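Local coordinates for protein prolyl endopeptidase (Myxococcus xanthus, PDB 2BKL) that probably hydrolyses oligopeptides on the carboxyl side of proline, and more weakly alanine, as a serine peptidase of the S9A family, at residues Tyr3-Leu15 and Pro23-Val35. Numbering follows the deposited sequence.
Sequences YPATRAEQVVDTL and PYRWLEDEKAPEV
Arg7 lays its guanidinium over one face of the Trp26 indole, a cation-pi stack with planes 27° apart and NH2 3.4 Å from Trp26 CD2; Leu27 CD2 lies on the opposite face. The bend at chi3 (68°) folds the arginine back over the ring. Three N-H groups at the guanidinium edge are engaged: NH1 and NH2 grip Glu34 end-on, one nitrogen per oxygen, NH1 to OE2 at 2.8 Å and nearly straight, while NE meets Glu9 OE2 from the anti side, well out of the carboxylate plane. In its own ring plane, Trp26 NE1 donates to Arg7 O at 2.8 Å. With an alanine in place of Trp26, Arg7 O would probably lose this donor and the guanidinium its stacking surface. Next to the indole, Thr6 CG2 sits 3.7 Å from Tyr24 CD1, while the backbone Glu9 N donates to Pro23 O (2.9 Å). Further along, Val11 CG1 covers one face of the Arg25 guanidinium, and Arg25 NH2 reaches Asp13 OD2 at 2.9 Å; Glu28 extends that network to Arg564 and Lys626. As in the prolyl oligopeptidase fold, the N-terminal segment before the propeller packs on the alpha/beta-hydrolase domain, here beside helix 622-632.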
ATOM      1  N   TYR A   3      12.677  19.707 -21.707  1.00 35.66           N
ATOM      2  CA  TYR A   3      13.911  19.871 -22.466  1.00 33.08           C
ATOM      3  C   TYR A   3      14.121  18.887 -23.624  1.00 26.10           C
ATOM      4  O   TYR A   3      14.069  19.316 -24.762  1.00 25.47           O
ATOM      5  CB  TYR A   3      15.136  19.918 -21.544  1.00 36.12           C
ATOM      6  CG  TYR A   3      16.352  20.506 -22.182  1.00 38.86           C
ATOM      7  CD1 TYR A   3      16.497  21.894 -22.287  1.00 40.32           C
ATOM      8  CD2 TYR A   3      17.370  19.690 -22.689  1.00 40.31           C
ATOM      9  CE1 TYR A   3      17.628  22.458 -22.885  1.00 41.37           C
ATOM     10  CE2 TYR A   3      18.511  20.248 -23.298  1.00 41.57           C
ATOM     11  CZ  TYR A   3      18.626  21.631 -23.393  1.00 40.97           C
ATOM     12  OH  TYR A   3      19.741  22.195 -23.978  1.00 43.68           O
ATOM     13  N   PRO A   4      14.312  17.592 -23.373  1.00 19.89           N
ATOM     14  CA  PRO A   4      14.610  16.678 -24.477  1.00 17.53           C
ATOM     15  C   PRO A   4      13.419  16.578 -25.423  1.00 14.64           C
ATOM     16  O   PRO A   4      12.274  16.489 -24.964  1.00 12.87           O
ATOM     17  CB  PRO A   4      14.867  15.329 -23.781  1.00 19.47           C
ATOM     18  CG  PRO A   4      14.995  15.671 -22.328  1.00 18.38           C
ATOM     19  CD  PRO A   4      14.207  16.882 -22.084  1.00 21.62           C
ATOM     20  N   ALA A   5      13.674  16.653 -26.724  1.00 12.06           N
ATOM     21  CA  ALA A   5      12.600  16.484 -27.698  1.00 11.57           C
ATOM     22  C   ALA A   5      11.997  15.093 -27.589  1.00 10.39           C
ATOM     23  O   ALA A   5      12.702  14.111 -27.297  1.00 11.40           O
ATOM     24  CB  ALA A   5      13.122  16.706 -29.100  1.00 11.61           C
ATOM     25  N   THR A   6      10.686  15.007 -27.824  1.00  8.64           N
ATOM     26  CA  THR A   6      10.009  13.729 -27.969  1.00  7.57           C
ATOM     27  C   THR A   6       9.258  13.706 -29.284  1.00  8.22           C
ATOM     28  O   THR A   6       8.285  14.464 -29.478  1.00  8.58           O
ATOM     29  CB  THR A   6       9.002  13.468 -26.823  1.00  7.84           C
ATOM     30  OG1 THR A   6       9.612  13.706 -25.542  1.00  8.39           O
ATOM     31  CG2 THR A   6       8.635  11.982 -26.820  1.00  6.72           C
ATOM     32  N   ARG A   7       9.702  12.844 -30.183  1.00  8.99           N
ATOM     33  CA  ARG A   7       8.973  12.604 -31.415  1.00 10.57           C
ATOM     34  C   ARG A   7       7.560  12.112 -31.121  1.00  8.89           C
ATOM     35  O   ARG A   7       7.375  11.206 -30.302  1.00  9.85           O
ATOM     36  CB  ARG A   7       9.726  11.559 -32.251  1.00 11.19           C
ATOM     37  CG  ARG A   7       8.978  11.065 -33.496  1.00 14.14           C
ATOM     38  CD  ARG A   7       9.713   9.973 -34.307  1.00 13.98           C
ATOM     39  NE  ARG A   7       9.858   8.660 -33.638  1.00 12.22           N
ATOM     40  CZ  ARG A   7      10.930   8.277 -32.950  1.00 11.74           C
ATOM     41  NH1 ARG A   7      11.963   9.106 -32.799  1.00 14.80           N
ATOM     42  NH2 ARG A   7      10.975   7.068 -32.414  1.00 11.30           N
ATOM     43  N   ALA A   8       6.583  12.705 -31.793  1.00  8.85           N
ATOM     44  CA  ALA A   8       5.198  12.284 -31.763  1.00  8.35           C
ATOM     45  C   ALA A   8       4.911  11.583 -33.074  1.00  9.73           C
ATOM     46  O   ALA A   8       5.240  12.107 -34.142  1.00 11.92           O
ATOM     47  CB  ALA A   8       4.269  13.464 -31.611  1.00  9.17           C
ATOM     48  N   GLU A   9       4.331  10.391 -32.993  1.00  7.46           N
ATOM     49  CA  GLU A   9       3.928   9.626 -34.175  1.00  7.35           C
ATOM     50  C   GLU A   9       2.412   9.611 -34.348  1.00  8.99           C
ATOM     51  O   GLU A   9       1.652  10.034 -33.489  1.00 11.64           O
ATOM     52  CB  GLU A   9       4.485   8.220 -34.114  1.00  7.50           C
ATOM     53  CG  GLU A   9       6.002   8.171 -33.994  1.00  6.91           C
ATOM     54  CD  GLU A   9       6.594   6.769 -33.925  1.00  8.36           C
ATOM     55  OE1 GLU A   9       5.908   5.831 -33.476  1.00  9.25           O
ATOM     56  OE2 GLU A   9       7.776   6.606 -34.292  1.00 13.05           O
ATOM     57  N   GLN A  10       1.962   9.139 -35.494  1.00 10.20           N
ATOM     58  CA  GLN A  10       0.538   9.116 -35.794  1.00 12.48           C
ATOM     59  C   GLN A  10      -0.063   7.737 -35.605  1.00 11.33           C
ATOM     60  O   GLN A  10      -0.929   7.323 -36.361  1.00 12.84           O
ATOM     61  CB  GLN A  10       0.307   9.605 -37.225  1.00 16.39           C
ATOM     62  CG  GLN A  10       0.816  11.017 -37.468  1.00 19.59           C
ATOM     63  CD  GLN A  10       0.075  12.044 -36.666  1.00 23.31           C
ATOM     64  OE1 GLN A  10      -1.163  12.096 -36.707  1.00 29.95           O
ATOM     65  NE2 GLN A  10       0.813  12.860 -35.906  1.00 28.32           N
ATOM     66  N   VAL A  11       0.364   7.035 -34.565  1.00  7.71           N
ATOM     67  CA  VAL A  11      -0.213   5.754 -34.223  1.00  7.81           C
ATOM     68  C   VAL A  11      -1.663   5.916 -33.780  1.00  9.74           C
ATOM     69  O   VAL A  11      -1.978   6.720 -32.890  1.00  9.06           O
ATOM     70  CB  VAL A  11       0.575   5.066 -33.095  1.00  8.62           C
ATOM     71  CG1 VAL A  11      -0.111   3.807 -32.648  1.00  8.22           C
ATOM     72  CG2 VAL A  11       1.996   4.822 -33.544  1.00  8.11           C
ATOM     73  N   VAL A  12      -2.548   5.161 -34.417  1.00  9.56           N
ATOM     74  CA  VAL A  12      -3.958   5.125 -34.049  1.00 11.99           C
ATOM     75  C   VAL A  12      -4.422   3.663 -34.082  1.00 12.71           C
ATOM     76  O   VAL A  12      -3.924   2.841 -34.874  1.00 13.86           O
ATOM     77  CB  VAL A  12      -4.807   6.034 -34.975  1.00 15.77           C
ATOM     78  CG1 VAL A  12      -6.274   6.041 -34.547  1.00 18.12           C
ATOM     79  CG2 VAL A  12      -4.293   7.452 -34.970  1.00 18.37           C
ATOM     80  N   ASP A  13      -5.361   3.338 -33.217  1.00 11.60           N
ATOM     81  CA  ASP A  13      -6.002   2.037 -33.165  1.00 13.38           C
ATOM     82  C   ASP A  13      -7.501   2.236 -33.129  1.00 15.63           C
ATOM     83  O   ASP A  13      -8.002   3.206 -32.565  1.00 16.08           O
ATOM     84  CB  ASP A  13      -5.614   1.305 -31.887  1.00 16.82           C
ATOM     85  CG  ASP A  13      -4.189   0.828 -31.890  1.00 18.10           C
ATOM     86  OD1 ASP A  13      -3.923  -0.293 -32.392  1.00 24.17           O
ATOM     87  OD2 ASP A  13      -3.248   1.483 -31.404  1.00 20.28           O
ATOM     88  N   THR A  14      -8.221   1.293 -33.709  1.00 15.00           N
ATOM     89  CA  THR A  14      -9.658   1.307 -33.654  1.00 16.40           C
ATOM     90  C   THR A  14     -10.059   0.269 -32.653  1.00 14.90           C
ATOM     91  O   THR A  14      -9.837  -0.912 -32.867  1.00 15.51           O
ATOM     92  CB  THR A  14     -10.259   0.965 -35.009  1.00 17.87           C
ATOM     93  OG1 THR A  14      -9.806   1.916 -35.979  1.00 21.79           O
ATOM     94  CG2 THR A  14     -11.758   1.178 -34.981  1.00 20.58           C
ATOM     95  N   LEU A  15     -10.639   0.721 -31.552  1.00 13.58           N
ATOM     96  CA  LEU A  15     -11.065  -0.149 -30.479  1.00 13.23           C
ATOM     97  C   LEU A  15     -12.560   0.035 -30.283  1.00 11.49           C
ATOM     98  O   LEU A  15     -13.018   1.144 -30.017  1.00 10.40           O
ATOM     99  CB  LEU A  15     -10.301   0.219 -29.198  1.00 15.29           C
ATOM    100  CG  LEU A  15      -8.778   0.322 -29.401  1.00 16.26           C
ATOM    101  CD1 LEU A  15      -8.089   0.818 -28.147  1.00 17.40           C
ATOM    102  CD2 LEU A  15      -8.194  -1.023 -29.810  1.00 16.16           C
ATOM    103  N   PRO A  23       0.217   8.896 -29.592  1.00  6.11           N
ATOM    104  CA  PRO A  23       1.371   9.534 -30.240  1.00  5.91           C
ATOM    105  C   PRO A  23       2.716   9.107 -29.713  1.00  6.04           C
ATOM    106  O   PRO A  23       3.706   9.145 -30.454  1.00  7.29           O
ATOM    107  CB  PRO A  23       1.128  11.036 -30.001  1.00  7.14           C
ATOM    108  CG  PRO A  23       0.132  11.107 -28.928  1.00  8.78           C
ATOM    109  CD  PRO A  23      -0.703   9.873 -28.999  1.00  7.01           C
ATOM    110  N   TYR A  24       2.770   8.676 -28.458  1.00  5.79           N
ATOM    111  CA  TYR A  24       4.029   8.330 -27.818  1.00  4.95           C
ATOM    112  C   TYR A  24       4.150   6.826 -27.542  1.00  6.27           C
ATOM    113  O   TYR A  24       4.919   6.415 -26.702  1.00  5.71           O
ATOM    114  CB  TYR A  24       4.203   9.175 -26.541  1.00  5.53           C
ATOM    115  CG  TYR A  24       4.159  10.631 -26.867  1.00  6.38           C
ATOM    116  CD1 TYR A  24       5.149  11.224 -27.629  1.00  5.88           C
ATOM    117  CD2 TYR A  24       3.067  11.412 -26.503  1.00  5.17           C
ATOM    118  CE1 TYR A  24       5.095  12.563 -27.967  1.00  5.46           C
ATOM    119  CE2 TYR A  24       2.993  12.747 -26.858  1.00  6.94           C
ATOM    120  CZ  TYR A  24       4.024  13.325 -27.585  1.00  5.38           C
ATOM    121  OH  TYR A  24       3.934  14.650 -27.949  1.00  7.14           O
ATOM    122  N   ARG A  25       3.427   6.020 -28.314  1.00  5.57           N
ATOM    123  CA  ARG A  25       3.549   4.559 -28.284  1.00  6.27           C
ATOM    124  C   ARG A  25       5.003   4.066 -28.260  1.00  6.66           C
ATOM    125  O   ARG A  25       5.327   3.093 -27.570  1.00  6.79           O
ATOM    126  CB  ARG A  25       2.796   3.969 -29.470  1.00  6.71           C
ATOM    127  CG  ARG A  25       2.959   2.463 -29.671  1.00  7.79           C
ATOM    128  CD  ARG A  25       2.334   1.618 -28.598  1.00  8.10           C
ATOM    129  NE  ARG A  25       0.915   1.830 -28.542  1.00  7.38           N
ATOM    130  CZ  ARG A  25       0.021   1.353 -29.398  1.00  8.21           C
ATOM    131  NH1 ARG A  25       0.384   0.480 -30.336  1.00 10.24           N
ATOM    132  NH2 ARG A  25      -1.257   1.685 -29.293  1.00  9.06           N
ATOM    133  N   TRP A  26       5.893   4.723 -28.996  1.00  6.92           N
ATOM    134  CA  TRP A  26       7.268   4.275 -29.093  1.00  6.76           C
ATOM    135  C   TRP A  26       8.009   4.263 -27.770  1.00  8.11           C
ATOM    136  O   TRP A  26       8.960   3.504 -27.602  1.00  9.05           O
ATOM    137  CB  TRP A  26       8.036   5.069 -30.178  1.00  7.27           C
ATOM    138  CG  TRP A  26       8.418   6.478 -29.843  1.00  8.32           C
ATOM    139  CD1 TRP A  26       7.678   7.616 -30.047  1.00  9.09           C
ATOM    140  CD2 TRP A  26       9.659   6.909 -29.283  1.00  7.24           C
ATOM    141  NE1 TRP A  26       8.382   8.717 -29.618  1.00  8.55           N
ATOM    142  CE2 TRP A  26       9.608   8.318 -29.159  1.00  6.66           C
ATOM    143  CE3 TRP A  26      10.812   6.252 -28.864  1.00 10.00           C
ATOM    144  CZ2 TRP A  26      10.668   9.063 -28.634  1.00  9.05           C
ATOM    145  CZ3 TRP A  26      11.859   6.997 -28.337  1.00 10.49           C
ATOM    146  CH2 TRP A  26      11.778   8.388 -28.231  1.00 12.18           C
ATOM    147  N   LEU A  27       7.568   5.097 -26.823  1.00  5.86           N
ATOM    148  CA  LEU A  27       8.181   5.118 -25.497  1.00  7.34           C
ATOM    149  C   LEU A  27       7.813   3.946 -24.614  1.00  7.35           C
ATOM    150  O   LEU A  27       8.386   3.809 -23.519  1.00  7.19           O
ATOM    151  CB  LEU A  27       7.782   6.396 -24.754  1.00  7.75           C
ATOM    152  CG  LEU A  27       8.332   7.694 -25.337  1.00  6.80           C
ATOM    153  CD1 LEU A  27       7.710   8.870 -24.641  1.00  8.50           C
ATOM    154  CD2 LEU A  27       9.834   7.740 -25.165  1.00  8.75           C
ATOM    155  N   GLU A  28       6.913   3.071 -25.048  1.00  6.16           N
ATOM    156  CA  GLU A  28       6.530   1.916 -24.207  1.00  6.53           C
ATOM    157  C   GLU A  28       7.652   0.912 -23.988  1.00  9.53           C
ATOM    158  O   GLU A  28       7.802   0.377 -22.908  1.00 10.47           O
ATOM    159  CB  GLU A  28       5.286   1.200 -24.738  1.00  6.49           C
ATOM    160  CG  GLU A  28       4.009   2.024 -24.638  1.00  7.76           C
ATOM    161  CD  GLU A  28       2.752   1.320 -25.120  1.00  7.51           C
ATOM    162  OE1 GLU A  28       2.850   0.167 -25.578  1.00  7.93           O
ATOM    163  OE2 GLU A  28       1.656   1.935 -25.039  1.00  8.01           O
ATOM    164  N   ASP A  29       8.444   0.661 -25.022  1.00  9.75           N
ATOM    165  CA  ASP A  29       9.424  -0.420 -25.000  1.00 12.83           C
ATOM    166  C   ASP A  29      10.740   0.108 -24.454  1.00 12.75           C
ATOM    167  O   ASP A  29      11.502   0.758 -25.153  1.00 12.49           O
ATOM    168  CB  ASP A  29       9.592  -0.978 -26.405  1.00 15.82           C
ATOM    169  CG  ASP A  29      10.540  -2.159 -26.447  1.00 18.70           C
ATOM    170  OD1 ASP A  29      10.963  -2.639 -25.370  1.00 17.75           O
ATOM    171  OD2 ASP A  29      10.898  -2.664 -27.531  1.00 21.33           O
ATOM    172  N   GLU A  30      11.004  -0.183 -23.191  1.00 14.32           N
ATOM    173  CA  GLU A  30      12.189   0.326 -22.528  1.00 15.51           C
ATOM    174  C   GLU A  30      13.461  -0.382 -23.002  1.00 14.69           C
ATOM    175  O   GLU A  30      14.567   0.047 -22.680  1.00 16.62           O
ATOM    176  CB  GLU A  30      12.052   0.225 -20.992  1.00 18.91           C
ATOM    177  CG  GLU A  30      12.254  -1.151 -20.359  1.00 22.12           C
ATOM    178  CD  GLU A  30      11.157  -2.165 -20.647  1.00 23.33           C
ATOM    179  OE1 GLU A  30      10.052  -1.776 -21.095  1.00 25.51           O
ATOM    180  OE2 GLU A  30      11.403  -3.383 -20.420  1.00 28.41           O
ATOM    181  N   LYS A  31      13.312  -1.450 -23.776  1.00 14.18           N
ATOM    182  CA  LYS A  31      14.489  -2.141 -24.321  1.00 16.97           C
ATOM    183  C   LYS A  31      15.109  -1.442 -25.531  1.00 16.19           C
ATOM    184  O   LYS A  31      16.217  -1.764 -25.945  1.00 18.38           O
ATOM    185  CB  LYS A  31      14.126  -3.591 -24.641  1.00 18.76           C
ATOM    186  CG  LYS A  31      13.773  -4.371 -23.396  1.00 22.32           C
ATOM    187  CD  LYS A  31      13.516  -5.836 -23.694  1.00 24.29           C
ATOM    188  CE  LYS A  31      12.982  -6.554 -22.472  1.00 25.94           C
ATOM    189  NZ  LYS A  31      12.953  -8.028 -22.699  1.00 28.00           N
ATOM    190  N   ALA A  32      14.404  -0.494 -26.118  1.00 14.90           N
ATOM    191  CA  ALA A  32      14.934   0.244 -27.251  1.00 13.24           C
ATOM    192  C   ALA A  32      15.988   1.249 -26.783  1.00 14.19           C
ATOM    193  O   ALA A  32      15.719   2.026 -25.859  1.00 11.94           O
ATOM    194  CB  ALA A  32      13.807   0.962 -27.946  1.00 13.79           C
ATOM    195  N   PRO A  33      17.193   1.256 -27.361  1.00 12.85           N
ATOM    196  CA  PRO A  33      18.195   2.258 -26.977  1.00 13.35           C
ATOM    197  C   PRO A  33      17.718   3.716 -27.055  1.00 11.91           C
ATOM    198  O   PRO A  33      18.136   4.545 -26.249  1.00 12.29           O
ATOM    199  CB  PRO A  33      19.352   1.998 -27.957  1.00 13.60           C
ATOM    200  CG  PRO A  33      19.233   0.565 -28.241  1.00 14.11           C
ATOM    201  CD  PRO A  33      17.748   0.284 -28.330  1.00 14.86           C
ATOM    202  N   GLU A  34      16.869   4.041 -28.021  1.00  9.72           N
ATOM    203  CA  GLU A  34      16.414   5.407 -28.144  1.00  9.62           C
ATOM    204  C   GLU A  34      15.618   5.805 -26.903  1.00  8.13           C
ATOM    205  O   GLU A  34      15.668   6.956 -26.489  1.00  7.96           O
ATOM    206  CB  GLU A  34      15.547   5.602 -29.376  1.00 10.12           C
ATOM    207  CG  GLU A  34      15.324   7.058 -29.719  1.00 10.54           C
ATOM    208  CD  GLU A  34      14.376   7.267 -30.879  1.00 13.32           C
ATOM    209  OE1 GLU A  34      13.833   6.279 -31.440  1.00 15.50           O
ATOM    210  OE2 GLU A  34      14.189   8.444 -31.228  1.00 13.85           O
ATOM    211  N   VAL A  35      14.856   4.865 -26.363  1.00  8.75           N
ATOM    212  CA  VAL A  35      14.028   5.138 -25.186  1.00  7.00           C
ATOM    213  C   VAL A  35      14.949   5.290 -23.961  1.00  8.09           C
ATOM    214  O   VAL A  35      14.773   6.222 -23.182  1.00  9.20           O
ATOM    215  CB  VAL A  35      12.956   4.046 -24.962  1.00  8.27           C
ATOM    216  CG1 VAL A  35      12.206   4.278 -23.644  1.00  8.67           C
ATOM    217  CG2 VAL A  35      12.011   3.959 -26.149  1.00  8.51           C
TER
HETATM  218  O   HOH W   1       5.897  15.786 -29.307  1.00 15.84           O
HETATM  219  O   HOH W   2       4.786   6.452 -31.056  1.00 16.90           O
HETATM  220  O   HOH W   3      -1.503  -0.660 -32.462  1.00 28.15           O